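Local coordinates for protein DNA endonuclease i-cvui (Chlorella vulgaris, PDB 5A77) that probably acts as a homing endonuclease that promotes intron homing, and is seen here with magnesium and a cleaved I-CreI target DNA, at residues Lys11-Leu15 against Ile60-Leu64; Ile25-Ile29 against Arg143-Ala147; Gln40-Ser44 against Ile111-Leu115. All blocks are in the same frame, centred on the assembly; numbering follows the deposited sequence.

Interaction 1 (Lys11-Leu15 against Ile60-Leu64); sequences KFAWL and IQKIL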
loop_
_atom_site.group_PDB
_atom_site.type_symbol
_atom_site.label_atom_id
_atom_site.label_comp_id
_atom_site.label_asym_id
_atom_site.label_seq_id
_atom_site.Cartn_x
_atom_site.Cartn_y
_atom_site.Cartn_z
ATOM N N LYS B 11 -10.801 -11.509 -1.220
ATOM C CA LYS B 11 -9.481 -11.388 -1.836
ATOM C C LYS B 11 -9.386 -10.144 -2.734
ATOM O O LYS B 11 -8.357 -9.466 -2.763
ATOM C CB LYS B 11 -9.140 -12.649 -2.648
ATOM C CG LYS B 11 -8.985 -13.929 -1.808
ATOM C CD LYS B 11 -7.785 -13.802 -0.862
ATOM C CE LYS B 11 -7.576 -15.026 0.021
ATOM N NZ LYS B 11 -7.150 -16.226 -0.747
ATOM N N PHE B 12 -10.460 -9.854 -3.468
ATOM C CA PHE B 12 -10.498 -8.696 -4.358
ATOM C C PHE B 12 -10.524 -7.391 -3.555
ATOM O O PHE B 12 -9.995 -6.370 -3.995
ATOM C CB PHE B 12 -11.714 -8.768 -5.294
ATOM C CG PHE B 12 -11.633 -9.874 -6.318
ATOM C CD1 PHE B 12 -10.427 -10.196 -6.918
ATOM C CD2 PHE B 12 -12.766 -10.588 -6.679
ATOM C CE1 PHE B 12 -10.350 -11.223 -7.863
ATOM C CE2 PHE B 12 -12.697 -11.617 -7.613
ATOM C CZ PHE B 12 -11.486 -11.934 -8.206
ATOM N N ALA B 13 -11.126 -7.436 -2.369
ATOM C CA ALA B 13 -11.159 -6.279 -1.473
ATOM C C ALA B 13 -9.777 -6.038 -0.856
ATOM O O ALA B 13 -9.306 -4.898 -0.793
ATOM C CB ALA B 13 -12.206 -6.473 -0.384
ATOM N N TRP B 14 -9.136 -7.112 -0.405
ATOM C CA TRP B 14 -7.765 -7.043 0.094
ATOM C C TRP B 14 -6.849 -6.485 -0.989
ATOM O O TRP B 14 -6.068 -5.572 -0.739
ATOM C CB TRP B 14 -7.263 -8.428 0.553
ATOM C CG TRP B 14 -5.801 -8.431 0.945
ATOM C CD1 TRP B 14 -5.286 -8.199 2.190
ATOM C CD2 TRP B 14 -4.671 -8.668 0.078
ATOM N NE1 TRP B 14 -3.913 -8.270 2.152
ATOM C CE2 TRP B 14 -3.517 -8.556 0.887
ATOM C CE3 TRP B 14 -4.536 -8.963 -1.278
ATOM C CZ2 TRP B 14 -2.231 -8.727 0.351
ATOM C CZ3 TRP B 14 -3.256 -9.136 -1.798
ATOM C CH2 TRP B 14 -2.121 -9.015 -0.981
ATOM N N LEU B 15 -6.951 -7.041 -2.193
ATOM C CA LEU B 15 -6.108 -6.617 -3.309
ATOM C C LEU B 15 -6.406 -5.179 -3.719
ATOM O O LEU B 15 -5.497 -4.408 -4.037
ATOM C CB LEU B 15 -6.287 -7.547 -4.509
ATOM C CG LEU B 15 -5.348 -7.172 -5.654
ATOM C CD1 LEU B 15 -3.916 -7.113 -5.139
ATOM C CD2 LEU B 15 -5.473 -8.142 -6.826
ATOM N N ILE B 60 -0.729 -12.605 -6.045
ATOM C CA ILE B 60 -1.652 -11.683 -6.684
ATOM C C ILE B 60 -1.946 -12.169 -8.094
ATOM O O ILE B 60 -3.078 -12.112 -8.557
ATOM C CB ILE B 60 -1.097 -10.246 -6.706
ATOM C CG1 ILE B 60 -1.132 -9.654 -5.291
ATOM C CG2 ILE B 60 -1.903 -9.378 -7.663
ATOM C CD1 ILE B 60 -0.248 -8.448 -5.089
ATOM N N GLN B 61 -0.918 -12.683 -8.755
ATOM C CA GLN B 61 -1.073 -13.255 -10.083
ATOM C C GLN B 61 -2.039 -14.432 -10.086
ATOM O O GLN B 61 -2.836 -14.581 -11.013
ATOM C CB GLN B 61 0.280 -13.698 -10.632
ATOM C CG GLN B 61 0.186 -14.364 -11.982
ATOM C CD GLN B 61 1.513 -14.930 -12.434
ATOM O OE1 GLN B 61 2.012 -15.914 -11.874
ATOM N NE2 GLN B 61 2.104 -14.307 -13.452
ATOM N N LYS B 62 -1.961 -15.265 -9.053
ATOM C CA LYS B 62 -2.810 -16.450 -8.950
ATOM C C LYS B 62 -4.258 -16.058 -8.712
ATOM O O LYS B 62 -5.165 -16.606 -9.339
ATOM C CB LYS B 62 -2.333 -17.372 -7.824
ATOM C CG LYS B 62 -3.170 -18.630 -7.664
ATOM C CD LYS B 62 -2.406 -19.688 -6.900
ATOM C CE LYS B 62 -3.098 -21.047 -6.951
ATOM N NZ LYS B 62 -2.209 -22.139 -6.445
ATOM N N ILE B 63 -4.459 -15.111 -7.797
ATOM C CA ILE B 63 -5.785 -14.579 -7.495
ATOM C C ILE B 63 -6.451 -14.000 -8.744
ATOM O O ILE B 63 -7.647 -14.190 -8.969
ATOM C CB ILE B 63 -5.711 -13.489 -6.409
ATOM C CG1 ILE B 63 -5.481 -14.120 -5.037
ATOM C CG2 ILE B 63 -6.985 -12.647 -6.386
ATOM C CD1 ILE B 63 -5.550 -13.133 -3.908
ATOM N N LEU B 64 -5.665 -13.304 -9.560
ATOM C CA LEU B 64 -6.195 -12.607 -10.724
ATOM C C LEU B 64 -6.283 -13.512 -11.948
ATOM O O LEU B 64 -7.233 -13.407 -12.728
ATOM C CB LEU B 64 -5.339 -11.384 -11.038
ATOM C CG LEU B 64 -5.494 -10.250 -10.033
ATOM C CD1 LEU B 64 -4.718 -9.028 -10.491
ATOM C CD2 LEU B 64 -6.967 -9.922 -9.841
#
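K11 faces I63 and L15 faces I60, each pair with CA atoms 7.5 Å apart, as two helices run at 135° between their N-to-C directions. The short axes approach to 11.1 Å, which leaves room for branched side chains but keeps the backbones from touching. L15, first residue of the LAGLIDADG sequence, fills the middle. With CG anti to the backbone N (chi1 -176°), its two methyls divide: CD1 lies 3.8 Å from CG1 of I60, while CD2 meets CD2 of L64 tip to tip at the same distance. A leucine suits this place because its forked end serves two partners at once. I63 is shared in a similar way: its CD1 tucks against the aliphatic chain of K11, 3.8 Å from CB, and its CG2 approaches CE1 of F12 at 3.9 Å. The lysine thus contributes its carbon chain at the border of the contact. W14 adds the edge of its indole, CZ3 standing 4.1 Å from CG1 of I60. Beyond the pair, F79 of strand 76-82 lies against I60 and L64, and T90 and K93 of helix 84-94 border L64 and F12. W14 NE1 bonds D20 of the second subunit, placing helix 6-22 at the dimer interface.

Interaction 2 (Ile25-Ile29 against Arg143-Ala147); sequences INAQI and RTILA. With nucleotides of chain F.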
loop_
_atom_site.group_PDB
_atom_site.type_symbol
_atom_site.label_atom_id
_atom_site.label_comp_id
_atom_site.label_asym_id
_atom_site.label_seq_id
_atom_site.Cartn_x
_atom_site.Cartn_y
_atom_site.Cartn_z
ATOM N N ILE B 25 -2.228 2.326 -11.556
ATOM C CA ILE B 25 -3.141 2.197 -12.682
ATOM C C ILE B 25 -2.876 3.344 -13.637
ATOM O O ILE B 25 -3.220 4.485 -13.347
ATOM C CB ILE B 25 -4.602 2.203 -12.224
ATOM C CG1 ILE B 25 -4.784 1.160 -11.115
ATOM C CG2 ILE B 25 -5.554 2.000 -13.419
ATOM C CD1 ILE B 25 -6.217 0.839 -10.813
ATOM N N ASN B 26 -2.247 3.042 -14.767
ATOM C CA ASN B 26 -1.671 4.090 -15.596
ATOM C C ASN B 26 -2.053 3.981 -17.066
ATOM O O ASN B 26 -2.621 2.986 -17.516
ATOM C CB ASN B 26 -0.143 4.074 -15.457
ATOM C CG ASN B 26 0.491 5.428 -15.751
ATOM O OD1 ASN B 26 -0.198 6.440 -15.830
ATOM N ND2 ASN B 26 1.811 5.448 -15.904
ATOM N N ALA B 27 -1.736 5.032 -17.806
ATOM C CA ALA B 27 -1.946 5.083 -19.238
ATOM C C ALA B 27 -0.877 5.984 -19.818
ATOM O O ALA B 27 -0.861 7.192 -19.555
ATOM C CB ALA B 27 -3.323 5.593 -19.567
ATOM N N GLN B 28 0.027 5.380 -20.578
ATOM C CA GLN B 28 1.153 6.082 -21.178
ATOM C C GLN B 28 1.061 6.114 -22.692
ATOM O O GLN B 28 0.585 5.170 -23.323
ATOM C CB GLN B 28 2.480 5.424 -20.792
ATOM C CG GLN B 28 2.545 4.973 -19.370
ATOM C CD GLN B 28 3.449 3.781 -19.190
ATOM O OE1 GLN B 28 2.977 2.665 -18.966
ATOM N NE2 GLN B 28 4.758 4.006 -19.291
ATOM N N ILE B 29 1.545 7.204 -23.265
ATOM C CA ILE B 29 1.774 7.270 -24.693
ATOM C C ILE B 29 3.209 6.829 -24.993
ATOM O O ILE B 29 4.154 7.537 -24.646
ATOM C CB ILE B 29 1.540 8.685 -25.221
ATOM C CG1 ILE B 29 0.099 9.105 -24.933
ATOM C CG2 ILE B 29 1.836 8.748 -26.716
ATOM C CD1 ILE B 29 -0.138 10.602 -24.996
ATOM N N ARG B 143 6.835 12.383 -16.957
ATOM C CA ARG B 143 6.423 12.182 -18.353
ATOM C C ARG B 143 6.576 13.409 -19.254
ATOM O O ARG B 143 6.064 14.472 -18.980
ATOM C CB ARG B 143 5.103 11.376 -18.521
ATOM C CG ARG B 143 3.777 12.106 -18.537
ATOM C CD ARG B 143 2.634 11.260 -19.119
ATOM N NE ARG B 143 1.943 10.422 -18.144
ATOM C CZ ARG B 143 0.915 9.608 -18.369
ATOM N NH1 ARG B 143 0.372 9.473 -19.538
ATOM N NH2 ARG B 143 0.415 8.916 -17.396
ATOM N N THR B 144 7.365 13.225 -20.302
ATOM C CA THR B 144 7.660 14.218 -21.314
ATOM C C THR B 144 6.655 14.126 -22.452
ATOM O O THR B 144 6.317 15.137 -23.067
ATOM C CB THR B 144 9.082 14.034 -21.863
ATOM O OG1 THR B 144 9.163 12.783 -22.561
ATOM C CG2 THR B 144 10.094 14.037 -20.720
ATOM N N ILE B 145 6.153 12.914 -22.696
ATOM C CA ILE B 145 5.372 12.612 -23.903
ATOM C C ILE B 145 3.838 12.799 -23.750
ATOM O O ILE B 145 3.134 12.001 -23.132
ATOM C CB ILE B 145 5.709 11.171 -24.372
ATOM C CG1 ILE B 145 5.191 10.890 -25.768
ATOM C CG2 ILE B 145 5.255 10.101 -23.376
ATOM C CD1 ILE B 145 5.970 9.764 -26.388
ATOM N N LEU B 146 3.314 13.882 -24.308
ATOM C CA LEU B 146 1.907 14.216 -24.100
ATOM C C LEU B 146 1.096 14.148 -25.392
ATOM O O LEU B 146 1.652 13.932 -26.479
ATOM C CB LEU B 146 1.782 15.607 -23.487
ATOM C CG LEU B 146 2.238 15.729 -22.034
ATOM C CD1 LEU B 146 3.128 16.960 -21.888
ATOM C CD2 LEU B 146 1.037 15.780 -21.092
ATOM N N ALA B 147 -0.218 14.320 -25.268
ATOM C CA ALA B 147 -1.105 14.292 -26.426
ATOM C C ALA B 147 -0.668 15.285 -27.495
ATOM O O ALA B 147 -0.679 14.949 -28.680
ATOM C CB ALA B 147 -2.537 14.567 -26.016
ATOM P P DC F 3 3.574 8.609 -15.150
ATOM O OP1 DC F 3 4.090 9.916 -15.606
ATOM O OP2 DC F 3 2.143 8.456 -14.835
ATOM O "O5'" DC F 3 3.936 7.421 -16.175
ATOM C "C5'" DC F 3 4.744 7.659 -17.316
ATOM C "C4'" DC F 3 6.182 7.956 -16.935
ATOM O "O4'" DC F 3 6.579 7.111 -15.828
ATOM C "C3'" DC F 3 7.185 7.680 -18.041
ATOM O "O3'" DC F 3 7.349 8.853 -18.856
ATOM C "C2'" DC F 3 8.459 7.335 -17.277
ATOM C "C1'" DC F 3 7.923 6.690 -15.991
ATOM N N1 DC F 3 7.969 5.170 -15.960
ATOM C C2 DC F 3 9.202 4.507 -15.979
ATOM O O2 DC F 3 10.243 5.170 -16.053
ATOM N N3 DC F 3 9.222 3.146 -15.929
ATOM C C4 DC F 3 8.080 2.467 -15.853
ATOM N N4 DC F 3 8.149 1.142 -15.792
ATOM C C5 DC F 3 6.812 3.124 -15.817
ATOM C C6 DC F 3 6.805 4.461 -15.868
ATOM P P DG F 4 7.177 8.762 -20.458
ATOM O OP1 DG F 4 7.144 10.125 -21.026
ATOM O OP2 DG F 4 6.102 7.790 -20.761
ATOM O "O5'" DG F 4 8.566 8.174 -20.940
ATOM C "C5'" DG F 4 9.765 8.852 -20.605
ATOM C "C4'" DG F 4 10.934 7.951 -20.888
ATOM O "O4'" DG F 4 10.825 6.774 -20.029
ATOM C "C3'" DG F 4 10.972 7.440 -22.336
ATOM O "O3'" DG F 4 12.305 7.442 -22.850
ATOM C "C2'" DG F 4 10.421 6.026 -22.229
ATOM C "C1'" DG F 4 10.842 5.602 -20.827
ATOM N N9 DG F 4 9.927 4.603 -20.287
ATOM C C8 DG F 4 8.558 4.699 -20.202
ATOM N N7 DG F 4 7.993 3.625 -19.736
ATOM C C5 DG F 4 9.053 2.754 -19.512
ATOM C C6 DG F 4 9.052 1.435 -19.027
ATOM O O6 DG F 4 8.084 0.754 -18.672
ATOM N N1 DG F 4 10.338 0.902 -18.964
ATOM C C2 DG F 4 11.479 1.571 -19.335
ATOM N N2 DG F 4 12.631 0.898 -19.212
ATOM N N3 DG F 4 11.490 2.814 -19.791
ATOM C C4 DG F 4 10.246 3.335 -19.860
#
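R143 reaches from a loop to the backbone of A27, where NH1 donates to A27 O at 2.6 Å. The nitrogen lies in the carbonyl plane, with a C=O...N angle of 150°, and the oxygen is tilted 21° out of the guanidinium plane. NH2 adds a weak second bond to the same oxygen, so A27 O is gripped by two donors. NH2 and NE also serve DNA: NH2 bonds OP2 of DC3 of chain F at 3.1 Å, and NE makes a weak bond to OP1. A bend at chi3 (88°) turns the flat group so that the NH1/NH2 edge meets the carbonyl and the adjoining NH2/NE edge the phosphate; arginine, with several donors in one plane, is well suited to this. N26 supplies an amide to the same nucleotide: ND2 donates to O5' of DC3 at 2.9 Å and weakly to OP2, while OD1 takes a weak bond from A27 N.

Strand 23-31 is an edge strand, within this chain, of the antiparallel DNA-binding sheet of the LAGLIDADG fold. Strand 39-50 pairs with it on the inner side, while the A27 carbonyl meets the arginine instead.

Further along the loop, T144 N bonds OP1 of DG4 of chain F at 3.2 Å, and I145 N adds a weak bond to that oxygen. A147 N, one residue after L146 at the N-cap of helix 147-156, is satisfied by D132 OD2. Beside these polar grips, CG2 of I29 packs 4.1 Å from CG1 of I145, and CD1 of I29 rests on the backbone at A147.

Interaction 3 (Gln40-Ser44 against Ile111-Leu115); sequences QVRVS and IIKKL. With nucleotides of chain F; nucleotides of chain C.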
loop_
_atom_site.group_PDB
_atom_site.type_symbol
_atom_site.label_atom_id
_atom_site.label_comp_id
_atom_site.label_asym_id
_atom_site.label_seq_id
_atom_site.Cartn_x
_atom_site.Cartn_y
_atom_site.Cartn_z
ATOM N N GLN B 40 1.558 4.438 -29.502
ATOM C CA GLN B 40 0.686 3.451 -28.881
ATOM C C GLN B 40 0.280 4.004 -27.524
ATOM O O GLN B 40 1.098 4.613 -26.836
ATOM C CB GLN B 40 1.411 2.097 -28.725
ATOM C CG GLN B 40 0.598 1.001 -28.038
ATOM C CD GLN B 40 1.450 0.065 -27.168
ATOM O OE1 GLN B 40 2.656 0.251 -27.024
ATOM N NE2 GLN B 40 0.807 -0.928 -26.566
ATOM N N VAL B 41 -0.972 3.820 -27.133
ATOM C CA VAL B 41 -1.359 4.157 -25.768
ATOM C C VAL B 41 -1.342 2.864 -24.949
ATOM O O VAL B 41 -2.092 1.925 -25.239
ATOM C CB VAL B 41 -2.731 4.845 -25.717
ATOM C CG1 VAL B 41 -3.257 4.891 -24.303
ATOM C CG2 VAL B 41 -2.626 6.270 -26.273
ATOM N N ARG B 42 -0.443 2.792 -23.966
ATOM C CA ARG B 42 -0.309 1.588 -23.150
ATOM C C ARG B 42 -1.146 1.740 -21.896
ATOM O O ARG B 42 -1.026 2.734 -21.208
ATOM C CB ARG B 42 1.168 1.320 -22.788
ATOM C CG ARG B 42 1.411 0.195 -21.745
ATOM C CD ARG B 42 2.924 -0.061 -21.479
ATOM N NE ARG B 42 3.629 -0.382 -22.722
ATOM C CZ ARG B 42 4.907 -0.110 -22.974
ATOM N NH1 ARG B 42 5.659 0.483 -22.052
ATOM N NH2 ARG B 42 5.430 -0.425 -24.164
ATOM N N VAL B 43 -2.012 0.768 -21.622
ATOM C CA VAL B 43 -2.721 0.696 -20.353
ATOM C C VAL B 43 -2.098 -0.387 -19.442
ATOM O O VAL B 43 -1.696 -1.456 -19.925
ATOM C CB VAL B 43 -4.224 0.414 -20.564
ATOM C CG1 VAL B 43 -4.884 1.551 -21.343
ATOM C CG2 VAL B 43 -4.426 -0.902 -21.277
ATOM N N SER B 44 -2.005 -0.116 -18.138
ATOM C CA SER B 44 -1.453 -1.102 -17.205
ATOM C C SER B 44 -1.805 -0.897 -15.741
ATOM O O SER B 44 -1.863 0.233 -15.243
ATOM C CB SER B 44 0.075 -1.159 -17.325
ATOM O OG SER B 44 0.657 0.121 -17.174
ATOM N N ILE B 111 -10.469 4.285 -21.914
ATOM C CA ILE B 111 -9.422 4.121 -22.930
ATOM C C ILE B 111 -9.445 2.744 -23.586
ATOM O O ILE B 111 -9.233 2.617 -24.788
ATOM C CB ILE B 111 -8.014 4.333 -22.358
ATOM C CG1 ILE B 111 -7.879 5.719 -21.734
ATOM C CG2 ILE B 111 -6.961 4.120 -23.449
ATOM C CD1 ILE B 111 -6.449 6.054 -21.344
ATOM N N ILE B 112 -9.678 1.702 -22.795
ATOM C CA ILE B 112 -9.677 0.353 -23.342
ATOM C C ILE B 112 -10.827 0.234 -24.339
ATOM O O ILE B 112 -10.762 -0.552 -25.293
ATOM C CB ILE B 112 -9.781 -0.717 -22.234
ATOM C CG1 ILE B 112 -8.449 -0.837 -21.482
ATOM C CG2 ILE B 112 -10.141 -2.083 -22.815
ATOM C CD1 ILE B 112 -8.542 -1.628 -20.170
ATOM N N LYS B 113 -11.856 1.054 -24.140
ATOM C CA LYS B 113 -13.005 1.070 -25.041
ATOM C C LYS B 113 -12.623 1.377 -26.493
ATOM O O LYS B 113 -13.179 0.785 -27.418
ATOM C CB LYS B 113 -14.047 2.074 -24.550
ATOM C CG LYS B 113 -15.408 1.454 -24.303
ATOM C CD LYS B 113 -16.275 2.351 -23.436
ATOM C CE LYS B 113 -16.164 1.937 -21.969
ATOM N NZ LYS B 113 -17.389 2.255 -21.169
ATOM N N LYS B 114 -11.649 2.265 -26.678
ATOM C CA LYS B 114 -11.261 2.726 -28.002
ATOM C C LYS B 114 -9.993 2.091 -28.603
ATOM O O LYS B 114 -9.709 2.296 -29.785
ATOM C CB LYS B 114 -11.083 4.239 -27.974
ATOM C CG LYS B 114 -11.813 4.900 -26.835
ATOM C CD LYS B 114 -11.847 6.395 -26.990
ATOM C CE LYS B 114 -13.217 6.889 -26.608
ATOM N NZ LYS B 114 -13.446 8.263 -27.102
ATOM N N LEU B 115 -9.238 1.332 -27.811
ATOM C CA LEU B 115 -8.017 0.693 -28.314
ATOM C C LEU B 115 -8.254 -0.187 -29.539
ATOM O O LEU B 115 -7.423 -0.197 -30.444
ATOM C CB LEU B 115 -7.330 -0.144 -27.223
ATOM C CG LEU B 115 -6.787 0.576 -25.991
ATOM C CD1 LEU B 115 -6.206 -0.447 -25.027
ATOM C CD2 LEU B 115 -5.747 1.615 -26.380
ATOM P P DT F 5 12.624 6.812 -24.302
ATOM O OP1 DT F 5 13.758 7.578 -24.868
ATOM O OP2 DT F 5 11.369 6.705 -25.075
ATOM O "O5'" DT F 5 13.082 5.304 -23.986
ATOM C "C5'" DT F 5 14.007 5.031 -22.941
ATOM C "C4'" DT F 5 14.532 3.612 -23.050
ATOM O "O4'" DT F 5 13.625 2.694 -22.380
ATOM C "C3'" DT F 5 14.686 3.085 -24.478
ATOM O "O3'" DT F 5 15.924 2.391 -24.605
ATOM C "C2'" DT F 5 13.495 2.140 -24.638
ATOM C "C1'" DT F 5 13.338 1.602 -23.230
ATOM N N1 DT F 5 11.959 1.127 -22.925
ATOM C C2 DT F 5 11.761 -0.181 -22.560
ATOM O O2 DT F 5 12.665 -0.997 -22.474
ATOM N N3 DT F 5 10.458 -0.509 -22.288
ATOM C C4 DT F 5 9.354 0.325 -22.335
ATOM O O4 DT F 5 8.219 -0.070 -22.071
ATOM C C5 DT F 5 9.629 1.692 -22.723
ATOM C C7 DT F 5 8.508 2.694 -22.837
ATOM C C6 DT F 5 10.907 2.021 -22.993
ATOM P P DA C 3 -2.470 -2.890 -31.327
ATOM O OP1 DA C 3 -3.781 -3.582 -31.251
ATOM O OP2 DA C 3 -2.313 -1.424 -31.228
ATOM O "O5'" DA C 3 -1.511 -3.498 -30.177
ATOM C "C5'" DA C 3 -1.640 -4.866 -29.805
ATOM C "C4'" DA C 3 -0.584 -5.285 -28.799
ATOM O "O4'" DA C 3 0.692 -5.514 -29.460
ATOM C "C3'" DA C 3 -0.289 -4.283 -27.672
ATOM O "O3'" DA C 3 -0.061 -5.020 -26.499
ATOM C "C2'" DA C 3 1.017 -3.654 -28.152
ATOM C "C1'" DA C 3 1.683 -4.912 -28.675
ATOM N N9 DA C 3 2.902 -4.703 -29.452
ATOM C C8 DA C 3 3.217 -3.630 -30.242
ATOM N N7 DA C 3 4.403 -3.711 -30.799
ATOM C C5 DA C 3 4.907 -4.921 -30.334
ATOM C C6 DA C 3 6.127 -5.602 -30.565
ATOM N N6 DA C 3 7.105 -5.119 -31.340
ATOM N N1 DA C 3 6.308 -6.801 -29.949
ATOM C C2 DA C 3 5.333 -7.277 -29.158
ATOM N N3 DA C 3 4.144 -6.728 -28.868
ATOM C C4 DA C 3 3.994 -5.541 -29.499
#
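V41 and V43, alternate residues of one strand, both turn their side chains to I111, whose CG2 methyl sits 3.9 Å from CG1 of V41 and equally 3.9 Å from CG1 of V43. The approaches differ: V41 and I111 meet at about a right angle, whereas V43 and I111 slide past each other in opposite directions. V43 takes two more partners through CG2, which lies 4.0 Å from CG1 of I112 and meets CD1 of L115 tip to tip at 4.2 Å. The other methyl of L115, CD2, rests against the backbone O of V41. Compact beta-branched valines suit a strand covered so closely by a helix, and the longer isoleucines and leucine span the gap from the helix side.

R42, between the valines, points away from the helix and toward DNA. Its chain runs straight through chi1 and chi2, then bends at chi3 (-57°), bringing NH1 to O4 of DT5 of chain F at 2.6 Å with an N-H...O angle of 139°; the base oxygen lies at the guanidinium edge. A leucine here has no guanidinium and would probably leave that thymine O4 without its arginine donor. This division, apolar side chains under helix 102-114 and R42 on the other face reaching a base, is that of the curved antiparallel sheet by which LAGLIDADG endonucleases read DNA.

How the interactions relate
Interactions 2 and 3 lie on neighbouring strands, their centres 11 Å apart. Their backbones pair directly: Q28 O is 2.7 Å from R42 N, and N26 N is 2.9 Å from S44 O, both probable hydrogen bonds. On the helix-covered face, CB of A27 packs 3.6 Å from CD1 of I111, so the helix of interaction 3 also covers the strand of interaction 2. Both include residues that bind chain F, interaction 2 through phosphates and interaction 3 through a base. Interaction 1 stands apart, its centre 26 Å from that of interaction 2 and 23 Å from that of interaction 3; it lies nearer the subunit interface, with the side chain of W14 about 11 Å from a bound magnesium ion.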